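Local coordinates for protein erythrocyte binding antigen 140 (Plasmodium falciparum, PDB 4GF2) that probably binds a host receptor on the erythrocyte surface through two Duffy-binding-like domains as the malaria parasite invades, at residues 21-26 with 180-185; 37-42 with 87-92; 231-236 with 263-268; 238-241 with 247-250. The protein carries 3 engineered substitutions. All blocks are in the same frame, centred on the assembly; numbering follows the deposited sequence.

Contact 1. Residues 21-26 with 180-185; sequences IKWICR and IKEWNE
Trp-23 and Trp-183 form a buried, T-shaped (edge-to-face) aromatic pair, joining the two-stranded hairpin near the start of the chain to helix 175-202. The indole of Trp-183 brings the edge of its pyrrole ring toward a face of Trp-23, with the five-membered ring centroids 4.6 Å apart and the planes at 75°. CD1 of Trp-183 leads: it sits 3.6 Å from CD2 of Trp-23, displaced from the middle of the indole toward its rim. Beside it, CB of Trp-183 makes a CH-pi contact over the six-membered ring of Trp-23, 4.0 Å from the centroid, so methylene and ring edge share one face. In Trp-183 the indole points anti to the backbone N (chi1 -179°), which carries it off the helix and across its partner. The N-H groups of both indoles bond outside the pair: NE1 of Trp-183 donates to OE1 of Gln-232 and NE1 of Trp-23 to OD1 of Asn-186, bonds that limit how either ring can turn. OE1 of Glu-182 lies 4.1 Å from CZ2 of Trp-23 and forms a salt bridge with Arg-39. Trp-183 also meets Phe-187, the rings nearly parallel. This T-shaped tryptophan pair, extended by a further aromatic, here joins the hairpin to helix 175-202 in a disulfide-rich Duffy-binding-like domain.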
# COMPACT_ATOMS: atom_id res chain seq x y z
N ILE A 21 -8.41 13.58 -21.80
CA ILE A 21 -9.64 14.04 -21.16
C ILE A 21 -9.45 14.07 -19.65
O ILE A 21 -9.26 13.03 -19.02
CB ILE A 21 -10.82 13.11 -21.50
CG1 ILE A 21 -11.03 13.05 -23.02
CG2 ILE A 21 -12.09 13.59 -20.83
CD1 ILE A 21 -12.08 12.03 -23.47
N LYS A 22 -9.48 15.26 -19.06
CA LYS A 22 -9.25 15.40 -17.63
C LYS A 22 -10.20 16.42 -17.00
O LYS A 22 -10.77 17.27 -17.70
CB LYS A 22 -7.80 15.81 -17.36
CG LYS A 22 -7.41 17.13 -18.00
CD LYS A 22 -5.90 17.36 -17.99
CE LYS A 22 -5.41 17.81 -16.63
NZ LYS A 22 -3.96 18.14 -16.66
N TRP A 23 -10.36 16.34 -15.69
CA TRP A 23 -11.19 17.28 -14.95
C TRP A 23 -10.38 17.92 -13.84
O TRP A 23 -9.78 17.23 -13.01
CB TRP A 23 -12.42 16.57 -14.38
CG TRP A 23 -13.44 16.23 -15.43
CD1 TRP A 23 -13.35 15.25 -16.37
CD2 TRP A 23 -14.70 16.88 -15.64
NE1 TRP A 23 -14.48 15.24 -17.16
CE2 TRP A 23 -15.33 16.23 -16.73
CE3 TRP A 23 -15.37 17.93 -15.01
CZ2 TRP A 23 -16.58 16.61 -17.21
CZ3 TRP A 23 -16.62 18.31 -15.49
CH2 TRP A 23 -17.21 17.65 -16.58
N ILE A 24 -10.37 19.25 -13.82
CA ILE A 24 -9.54 19.98 -12.88
C ILE A 24 -10.40 20.64 -11.81
O ILE A 24 -11.29 21.44 -12.12
CB ILE A 24 -8.68 21.03 -13.59
CG1 ILE A 24 -7.79 20.35 -14.64
CG2 ILE A 24 -7.81 21.78 -12.60
CD1 ILE A 24 -7.85 21.02 -16.00
N CYS A 25 -10.13 20.30 -10.56
CA CYS A 25 -10.89 20.84 -9.45
C CYS A 25 -10.11 21.96 -8.75
O CYS A 25 -8.94 21.80 -8.44
CB CYS A 25 -11.23 19.73 -8.45
SG CYS A 25 -12.24 18.42 -9.18
N ARG A 26 -10.79 23.08 -8.54
CA ARG A 26 -10.22 24.22 -7.83
C ARG A 26 -11.32 24.86 -6.99
O ARG A 26 -12.50 24.60 -7.22
CB ARG A 26 -9.67 25.25 -8.82
CG ARG A 26 -8.70 24.71 -9.84
CD ARG A 26 -8.22 25.81 -10.78
NE ARG A 26 -9.31 26.35 -11.60
CZ ARG A 26 -9.62 25.95 -12.83
NH1 ARG A 26 -8.92 24.99 -13.43
NH2 ARG A 26 -10.63 26.52 -13.48
N ILE A 180 -22.22 16.76 -15.42
CA ILE A 180 -22.32 15.46 -14.75
C ILE A 180 -22.43 14.34 -15.79
O ILE A 180 -21.73 13.33 -15.70
CB ILE A 180 -23.52 15.43 -13.78
CG1 ILE A 180 -23.19 16.21 -12.51
CG2 ILE A 180 -23.88 14.00 -13.42
CD1 ILE A 180 -24.30 16.24 -11.48
N LYS A 181 -23.28 14.54 -16.79
CA LYS A 181 -23.46 13.55 -17.84
C LYS A 181 -22.16 13.29 -18.59
O LYS A 181 -21.79 12.14 -18.84
CB LYS A 181 -24.53 14.02 -18.84
CG LYS A 181 -25.97 13.79 -18.40
CD LYS A 181 -26.89 14.81 -19.04
CE LYS A 181 -28.25 14.25 -19.34
NZ LYS A 181 -29.10 15.26 -20.02
N GLU A 182 -21.47 14.37 -18.96
CA GLU A 182 -20.22 14.27 -19.68
C GLU A 182 -19.19 13.54 -18.82
O GLU A 182 -18.54 12.60 -19.28
CB GLU A 182 -19.69 15.66 -20.07
CG GLU A 182 -18.36 15.62 -20.85
CD GLU A 182 -17.80 17.00 -21.16
OE1 GLU A 182 -18.35 18.00 -20.66
OE2 GLU A 182 -16.80 17.08 -21.91
N TRP A 183 -19.07 13.96 -17.57
CA TRP A 183 -18.12 13.36 -16.65
C TRP A 183 -18.39 11.87 -16.48
O TRP A 183 -17.46 11.06 -16.49
CB TRP A 183 -18.19 14.05 -15.28
CG TRP A 183 -17.21 13.49 -14.32
CD1 TRP A 183 -15.97 13.96 -14.04
CD2 TRP A 183 -17.39 12.32 -13.51
NE1 TRP A 183 -15.36 13.17 -13.10
CE2 TRP A 183 -16.21 12.15 -12.76
CE3 TRP A 183 -18.43 11.40 -13.34
CZ2 TRP A 183 -16.04 11.11 -11.86
CZ3 TRP A 183 -18.26 10.36 -12.45
CH2 TRP A 183 -17.07 10.22 -11.72
N ASN A 184 -19.66 11.52 -16.34
CA ASN A 184 -20.05 10.12 -16.21
C ASN A 184 -19.56 9.30 -17.39
O ASN A 184 -19.03 8.20 -17.22
CB ASN A 184 -21.57 10.00 -16.09
CG ASN A 184 -22.02 8.56 -15.85
OD1 ASN A 184 -21.32 7.77 -15.22
ND2 ASN A 184 -23.20 8.23 -16.36
N GLU A 185 -19.73 9.83 -18.60
CA GLU A 185 -19.27 9.15 -19.81
C GLU A 185 -17.75 9.06 -19.85
O GLU A 185 -17.19 8.01 -20.16
CB GLU A 185 -19.81 9.84 -21.06
CG GLU A 185 -21.31 9.68 -21.26
CD GLU A 185 -21.85 10.53 -22.39
OE1 GLU A 185 -21.32 11.64 -22.62
OE2 GLU A 185 -22.81 10.09 -23.07

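Contact 2. Residues 37-42 with 87-92; sequences PDRKIQ and CNELRN
Arg-39 reaches from the short helix 38-41 to run past Glu-89 and cross Asn-92 of helix 83-101, and its side chain can be followed outward atom by atom. The bond from CA to CB already heads for the facing helix, and CG continues it, anti to the backbone N (chi1 179°). CD is the first atom to touch, packing 3.9 Å from the carbonyl O of Glu-89 and about as close to that residue's CB. At this point the chain bends (chi3 46°), turning the guanidinium toward Asn-92. The flat group then rests one face on CB of Asn-92, which lies 3.8 Å from both NE and CZ. NH1 comes within 3.4 Å of the backbone O of Asn-92, but this oxygen lies over the face of the guanidinium, a poor angle for a hydrogen bond. The N-H groups are spent elsewhere: NH1 donates to OG of Ser-93, while NH2 makes salt bridges with Asp-96 and Glu-182. Glu-89 turns its own carboxylate to Lys-77, 5.8 Å separating its OE1 from NE of Arg-39. The arginine thus makes van der Waals contact with Glu-89, offers a guanidinium face to Asn-92 and is ionic toward others, and its acidic partners would be expected to stabilise the buried positive charge.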
# COMPACT_ATOMS: atom_id res chain seq x y z
N PRO A 37 -14.16 20.65 -16.84
CA PRO A 37 -13.51 19.80 -17.85
C PRO A 37 -12.50 20.59 -18.67
O PRO A 37 -12.72 21.77 -18.96
CB PRO A 37 -14.68 19.35 -18.72
CG PRO A 37 -15.68 20.44 -18.60
CD PRO A 37 -15.54 21.01 -17.22
N ASP A 38 -11.39 19.96 -19.03
CA ASP A 38 -10.36 20.63 -19.81
C ASP A 38 -10.96 21.14 -21.13
O ASP A 38 -10.51 22.14 -21.68
CB ASP A 38 -9.19 19.69 -20.07
CG ASP A 38 -7.89 20.43 -20.31
OD1 ASP A 38 -7.76 21.57 -19.82
OD2 ASP A 38 -7.00 19.87 -20.99
N ARG A 39 -11.97 20.44 -21.62
CA ARG A 39 -12.63 20.86 -22.85
C ARG A 39 -13.17 22.28 -22.70
O ARG A 39 -13.09 23.08 -23.62
CB ARG A 39 -13.77 19.90 -23.22
CG ARG A 39 -14.51 20.31 -24.50
CD ARG A 39 -15.86 19.61 -24.62
NE ARG A 39 -16.60 19.66 -23.37
CZ ARG A 39 -17.22 20.74 -22.89
NH1 ARG A 39 -17.19 21.89 -23.56
NH2 ARG A 39 -17.86 20.67 -21.73
N LYS A 40 -13.72 22.57 -21.52
CA LYS A 40 -14.25 23.90 -21.24
C LYS A 40 -13.12 24.91 -21.05
O LYS A 40 -13.20 26.05 -21.51
CB LYS A 40 -15.13 23.87 -19.99
CG LYS A 40 -15.61 25.25 -19.53
CD LYS A 40 -16.45 25.93 -20.61
CE LYS A 40 -17.14 27.18 -20.08
NZ LYS A 40 -16.18 28.26 -19.73
N ILE A 41 -12.06 24.49 -20.37
CA ILE A 41 -10.90 25.36 -20.17
C ILE A 41 -10.34 25.85 -21.50
O ILE A 41 -9.90 27.00 -21.61
CB ILE A 41 -9.80 24.63 -19.37
CG1 ILE A 41 -10.25 24.45 -17.92
CG2 ILE A 41 -8.48 25.40 -19.41
CD1 ILE A 41 -9.37 23.53 -17.12
N GLN A 42 -10.37 24.99 -22.52
CA GLN A 42 -9.78 25.32 -23.81
C GLN A 42 -10.80 25.76 -24.85
O GLN A 42 -10.47 25.90 -26.03
CB GLN A 42 -8.99 24.13 -24.35
CG GLN A 42 -7.77 23.78 -23.52
CD GLN A 42 -6.75 22.99 -24.30
OE1 GLN A 42 -6.96 21.81 -24.61
NE2 GLN A 42 -5.63 23.62 -24.62
N CYS A 87 -18.65 13.74 -31.48
CA CYS A 87 -20.05 14.14 -31.48
C CYS A 87 -20.43 14.80 -30.16
O CYS A 87 -20.97 15.90 -30.14
CB CYS A 87 -20.95 12.94 -31.73
SG CYS A 87 -22.70 13.25 -31.41
N ASN A 88 -20.15 14.11 -29.06
CA ASN A 88 -20.52 14.62 -27.74
C ASN A 88 -19.80 15.91 -27.37
O ASN A 88 -20.38 16.78 -26.72
CB ASN A 88 -20.26 13.55 -26.68
CG ASN A 88 -21.15 12.34 -26.85
OD1 ASN A 88 -22.20 12.43 -27.48
ND2 ASN A 88 -20.74 11.21 -26.31
N GLU A 89 -18.55 16.05 -27.80
CA GLU A 89 -17.77 17.23 -27.45
C GLU A 89 -18.23 18.45 -28.26
O GLU A 89 -18.21 19.57 -27.76
CB GLU A 89 -16.27 16.96 -27.62
CG GLU A 89 -15.76 15.88 -26.65
CD GLU A 89 -14.25 15.74 -26.62
OE1 GLU A 89 -13.55 16.56 -27.23
OE2 GLU A 89 -13.76 14.79 -25.97
N LEU A 90 -18.66 18.22 -29.50
CA LEU A 90 -19.28 19.29 -30.28
C LEU A 90 -20.46 19.85 -29.51
O LEU A 90 -20.59 21.06 -29.32
CB LEU A 90 -19.77 18.78 -31.64
CG LEU A 90 -18.78 18.74 -32.80
CD1 LEU A 90 -19.44 18.06 -33.98
CD2 LEU A 90 -18.32 20.14 -33.19
N ARG A 91 -21.33 18.94 -29.08
CA ARG A 91 -22.57 19.32 -28.43
C ARG A 91 -22.29 19.99 -27.09
O ARG A 91 -22.87 21.03 -26.77
CB ARG A 91 -23.45 18.08 -28.22
CG ARG A 91 -23.77 17.34 -29.52
CD ARG A 91 -24.47 16.01 -29.27
NE ARG A 91 -25.82 16.20 -28.74
CZ ARG A 91 -26.87 16.52 -29.48
NH1 ARG A 91 -26.75 16.70 -30.80
NH2 ARG A 91 -28.05 16.68 -28.91
N ASN A 92 -21.38 19.40 -26.32
CA ASN A 92 -21.10 19.92 -24.98
C ASN A 92 -20.40 21.26 -25.02
O ASN A 92 -20.57 22.08 -24.12
CB ASN A 92 -20.28 18.91 -24.18
CG ASN A 92 -21.10 17.70 -23.80
OD1 ASN A 92 -22.33 17.73 -23.84
ND2 ASN A 92 -20.43 16.63 -23.41

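Contact 3. Residues 231-236 with 263-268; sequences TQMEVL and NDLDDF
Glu-234 and Leu-265 are the residues whose CA atoms come nearest, 7.5 Å apart, where the long helix 213-242 faces the first turn of the short helix 265-269. The contact itself is carried by Met-233. Its CG runs anti to the backbone N (chi1 -156°) toward the facing turn, and the bend at the thioether (chi3 72°) splits the work between sulfur and methyl. SD lies over a face of the Phe-268 ring, 4.3 Å from the centroid and 27° off the normal, while CE is directed at the isobutyl group of Leu-265. The methyl-to-CD2 separation there is short enough that its exact value is doubtful, but the packing is clear. Glu-234, the next residue on the helix, adds its CG, 3.7 Å from CD2 of Leu-265. The start of the facing helix is capped: Asp-264 is the N-cap, its OD1 accepting from N of Asp-267 at 3.0 Å in a nearly straight bond. OD2 of Asp-267 in turn accepts from N of Asn-263. Phe-268 also meets Phe-187, which ties the ring to helix 175-202. A sulfur set over a phenyl face in this way is a Met-aromatic contact, here joined to an aspartate-capped helix start.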
# COMPACT_ATOMS: atom_id res chain seq x y z
N THR A 231 -13.65 11.68 -5.59
CA THR A 231 -13.66 13.03 -5.05
C THR A 231 -14.31 13.97 -6.06
O THR A 231 -15.07 14.86 -5.69
CB THR A 231 -12.23 13.53 -4.69
OG1 THR A 231 -11.46 13.73 -5.88
CG2 THR A 231 -11.52 12.54 -3.78
N GLN A 232 -14.02 13.75 -7.34
CA GLN A 232 -14.59 14.58 -8.40
C GLN A 232 -16.11 14.50 -8.41
O GLN A 232 -16.79 15.53 -8.43
CB GLN A 232 -14.04 14.16 -9.77
CG GLN A 232 -12.63 14.67 -10.06
CD GLN A 232 -12.12 14.24 -11.42
OE1 GLN A 232 -12.78 13.48 -12.14
NE2 GLN A 232 -10.94 14.73 -11.79
N MET A 233 -16.64 13.28 -8.38
CA MET A 233 -18.08 13.11 -8.44
C MET A 233 -18.75 13.69 -7.20
O MET A 233 -19.84 14.25 -7.29
CB MET A 233 -18.46 11.63 -8.60
CG MET A 233 -19.82 11.43 -9.24
SD MET A 233 -20.34 9.71 -9.34
CE MET A 233 -20.69 9.36 -7.63
N GLU A 234 -18.09 13.58 -6.06
CA GLU A 234 -18.62 14.18 -4.83
C GLU A 234 -18.87 15.66 -5.06
O GLU A 234 -19.97 16.16 -4.82
CB GLU A 234 -17.66 13.97 -3.66
CG GLU A 234 -17.65 12.55 -3.12
CD GLU A 234 -16.58 12.33 -2.07
OE1 GLU A 234 -15.98 13.33 -1.61
OE2 GLU A 234 -16.33 11.16 -1.70
N VAL A 235 -17.85 16.37 -5.53
CA VAL A 235 -17.98 17.79 -5.82
C VAL A 235 -19.17 18.04 -6.73
O VAL A 235 -20.09 18.79 -6.39
CB VAL A 235 -16.71 18.33 -6.50
CG1 VAL A 235 -16.99 19.69 -7.14
CG2 VAL A 235 -15.57 18.42 -5.50
N LEU A 236 -19.15 17.41 -7.90
CA LEU A 236 -20.18 17.62 -8.91
C LEU A 236 -21.57 17.30 -8.36
O LEU A 236 -22.54 18.01 -8.64
CB LEU A 236 -19.90 16.75 -10.14
CG LEU A 236 -18.62 17.10 -10.92
CD1 LEU A 236 -18.36 16.08 -12.03
CD2 LEU A 236 -18.72 18.50 -11.50
N ASN A 263 -25.98 1.92 -6.39
CA ASN A 263 -26.91 2.49 -5.41
C ASN A 263 -26.63 3.95 -5.07
O ASN A 263 -27.55 4.72 -4.82
CB ASN A 263 -26.88 1.65 -4.13
CG ASN A 263 -27.17 0.19 -4.38
OD1 ASN A 263 -27.95 -0.16 -5.28
ND2 ASN A 263 -26.55 -0.68 -3.60
N ASP A 264 -25.35 4.32 -5.07
CA ASP A 264 -24.93 5.67 -4.70
C ASP A 264 -23.42 5.80 -4.84
O ASP A 264 -22.74 4.84 -5.19
CB ASP A 264 -25.35 5.97 -3.26
CG ASP A 264 -24.97 4.86 -2.30
OD1 ASP A 264 -23.93 4.21 -2.52
OD2 ASP A 264 -25.71 4.64 -1.32
N LEU A 265 -22.90 6.99 -4.57
CA LEU A 265 -21.46 7.25 -4.69
C LEU A 265 -20.65 6.08 -4.16
O LEU A 265 -19.85 5.49 -4.88
CB LEU A 265 -21.07 8.52 -3.94
CG LEU A 265 -21.63 9.84 -4.47
CD1 LEU A 265 -22.69 10.40 -3.54
CD2 LEU A 265 -20.51 10.85 -4.68
N ASP A 266 -20.85 5.75 -2.89
CA ASP A 266 -20.10 4.68 -2.24
C ASP A 266 -20.12 3.42 -3.10
O ASP A 266 -19.07 2.92 -3.51
CB ASP A 266 -20.67 4.40 -0.85
CG ASP A 266 -19.84 3.39 -0.07
OD1 ASP A 266 -18.65 3.20 -0.42
OD2 ASP A 266 -20.37 2.80 0.89
N ASP A 267 -21.32 2.90 -3.36
CA ASP A 267 -21.47 1.68 -4.14
C ASP A 267 -20.95 1.86 -5.56
O ASP A 267 -20.61 0.89 -6.24
CB ASP A 267 -22.94 1.26 -4.17
CG ASP A 267 -23.16 -0.05 -4.90
OD1 ASP A 267 -22.28 -0.94 -4.82
OD2 ASP A 267 -24.21 -0.20 -5.56
N PHE A 268 -20.90 3.11 -6.01
CA PHE A 268 -20.42 3.43 -7.35
C PHE A 268 -18.92 3.18 -7.45
O PHE A 268 -18.42 2.80 -8.51
CB PHE A 268 -20.74 4.89 -7.67
CG PHE A 268 -20.71 5.22 -9.14
CD1 PHE A 268 -21.81 4.94 -9.94
CD2 PHE A 268 -19.60 5.81 -9.71
CE1 PHE A 268 -21.79 5.25 -11.29
CE2 PHE A 268 -19.58 6.12 -11.05
CZ PHE A 268 -20.67 5.84 -11.84

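Contact 4. Residues 238-241 with 247-250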
# COMPACT_ATOMS: atom_id res chain seq x y z
N ASN A 238 -22.57 17.29 -5.20
CA ASN A 238 -22.96 18.25 -4.18
C ASN A 238 -23.40 19.56 -4.83
O ASN A 238 -24.35 20.19 -4.39
CB ASN A 238 -21.82 18.51 -3.21
CG ASN A 238 -21.42 17.26 -2.44
OD1 ASN A 238 -22.19 16.30 -2.34
ND2 ASN A 238 -20.21 17.27 -1.89
N LEU A 239 -22.69 19.95 -5.89
CA LEU A 239 -23.03 21.16 -6.63
C LEU A 239 -24.42 21.05 -7.26
O LEU A 239 -25.12 22.04 -7.41
CB LEU A 239 -21.98 21.45 -7.70
CG LEU A 239 -20.63 21.92 -7.17
CD1 LEU A 239 -19.61 21.99 -8.28
CD2 LEU A 239 -20.76 23.29 -6.50
N TYR A 240 -24.81 19.83 -7.62
CA TYR A 240 -26.14 19.61 -8.16
C TYR A 240 -27.19 19.94 -7.10
O TYR A 240 -28.04 20.80 -7.31
CB TYR A 240 -26.31 18.17 -8.63
CG TYR A 240 -27.65 17.91 -9.27
CD1 TYR A 240 -27.93 18.35 -10.55
CD2 TYR A 240 -28.65 17.23 -8.58
CE1 TYR A 240 -29.16 18.13 -11.14
CE2 TYR A 240 -29.88 17.00 -9.16
CZ TYR A 240 -30.13 17.45 -10.44
OH TYR A 240 -31.36 17.21 -11.01
N LYS A 241 -27.11 19.25 -5.97
CA LYS A 241 -28.04 19.48 -4.87
C LYS A 241 -28.08 20.96 -4.50
O LYS A 241 -29.16 21.54 -4.35
CB LYS A 241 -27.63 18.65 -3.65
CG LYS A 241 -27.83 17.16 -3.81
CD LYS A 241 -27.12 16.37 -2.72
CE LYS A 241 -27.36 14.87 -2.86
NZ LYS A 241 -26.46 14.07 -1.99
N VAL A 247 -31.73 19.49 -3.07
CA VAL A 247 -32.57 18.35 -3.41
C VAL A 247 -32.14 17.71 -4.73
O VAL A 247 -31.73 18.41 -5.66
CB VAL A 247 -34.05 18.76 -3.52
CG1 VAL A 247 -34.90 17.60 -4.01
CG2 VAL A 247 -34.56 19.27 -2.18
N ASP A 248 -32.24 16.39 -4.80
CA ASP A 248 -31.97 15.66 -6.03
C ASP A 248 -33.15 15.84 -6.99
O ASP A 248 -33.87 14.88 -7.27
CB ASP A 248 -31.76 14.18 -5.74
CG ASP A 248 -31.23 13.41 -6.95
OD1 ASP A 248 -31.10 14.02 -8.03
OD2 ASP A 248 -30.95 12.20 -6.81
N LYS A 249 -33.33 17.06 -7.48
CA LYS A 249 -34.44 17.38 -8.37
C LYS A 249 -34.61 16.31 -9.46
O LYS A 249 -33.68 16.05 -10.23
CB LYS A 249 -34.23 18.76 -9.00
CG LYS A 249 -35.36 19.23 -9.90
CD LYS A 249 -36.60 19.58 -9.09
CE LYS A 249 -37.71 20.14 -9.97
NZ LYS A 249 -38.90 20.54 -9.18
N ASN A 250 -35.79 15.70 -9.49
CA ASN A 250 -36.15 14.74 -10.54
C ASN A 250 -35.27 13.49 -10.57
O ASN A 250 -35.09 12.89 -11.63
CB ASN A 250 -36.11 15.43 -11.91
CG ASN A 250 -37.08 16.59 -12.00
OD1 ASN A 250 -37.68 16.98 -11.01
ND2 ASN A 250 -37.23 17.13 -13.20
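Tyr-240 and Asp-248 both swing their side chains anti to the backbone N (chi1 -177° and -170°), and with these torsions the tyrosine reaches out from helix 213-242 while the carboxylate comes up to its ring. The hydroxyl of Tyr-240 ends at the backbone of Lys-249, donating to its O at 2.7 Å. The bond lies in the carbonyl plane, on a lone pair, with a C=O...OH angle of 137°, and the acceptor is near the plane of the phenol ring. Further back along the ring, CE2 is 3.4 Å from OD1 of Asp-248, whose carboxylate plane stands perpendicular to the ring. Asp-248 is the centre of an inverse gamma turn, closed by a weak bond from N of Lys-249 to O of Val-247 (2.8 Å). The kink is followed by Lys-249, whose O meets the phenol. The carboxylate is busy elsewhere too: its oxygens accept from the backbone N atoms of Leu-253 and Asn-254, in the first turn of helix 252-259. Tyr-240 therefore lies between three elements, its hydroxyl on the loop 247-250, its ring stacked with Phe-252 at the start of helix 252-259, and its side chain also against Ile-176 and Ile-180 of helix 175-202.

All four contacts lie in the N-terminal half of the chain, to the same side of its centre. Contact 2 is nested within the loop that contact 1 closes; contact 3 opens later and encloses contact 4. Contact 1 is the common neighbour, its centre about 10 Å from that of contact 2, 12 Å from contact 3 and 17 Å from contact 4, and it touches each of them. Contacts 2 and 4 do not meet, their centres lying about 23 Å apart. Helix 213-242 serves both contacts 3 and 4, and follows helix 175-202 of contact 1. Hairpin and helices thus form one connected cluster, consistent with a place in the first Duffy-binding-like region, buried at contacts 1 and 2 and reaching the surface at contact 4.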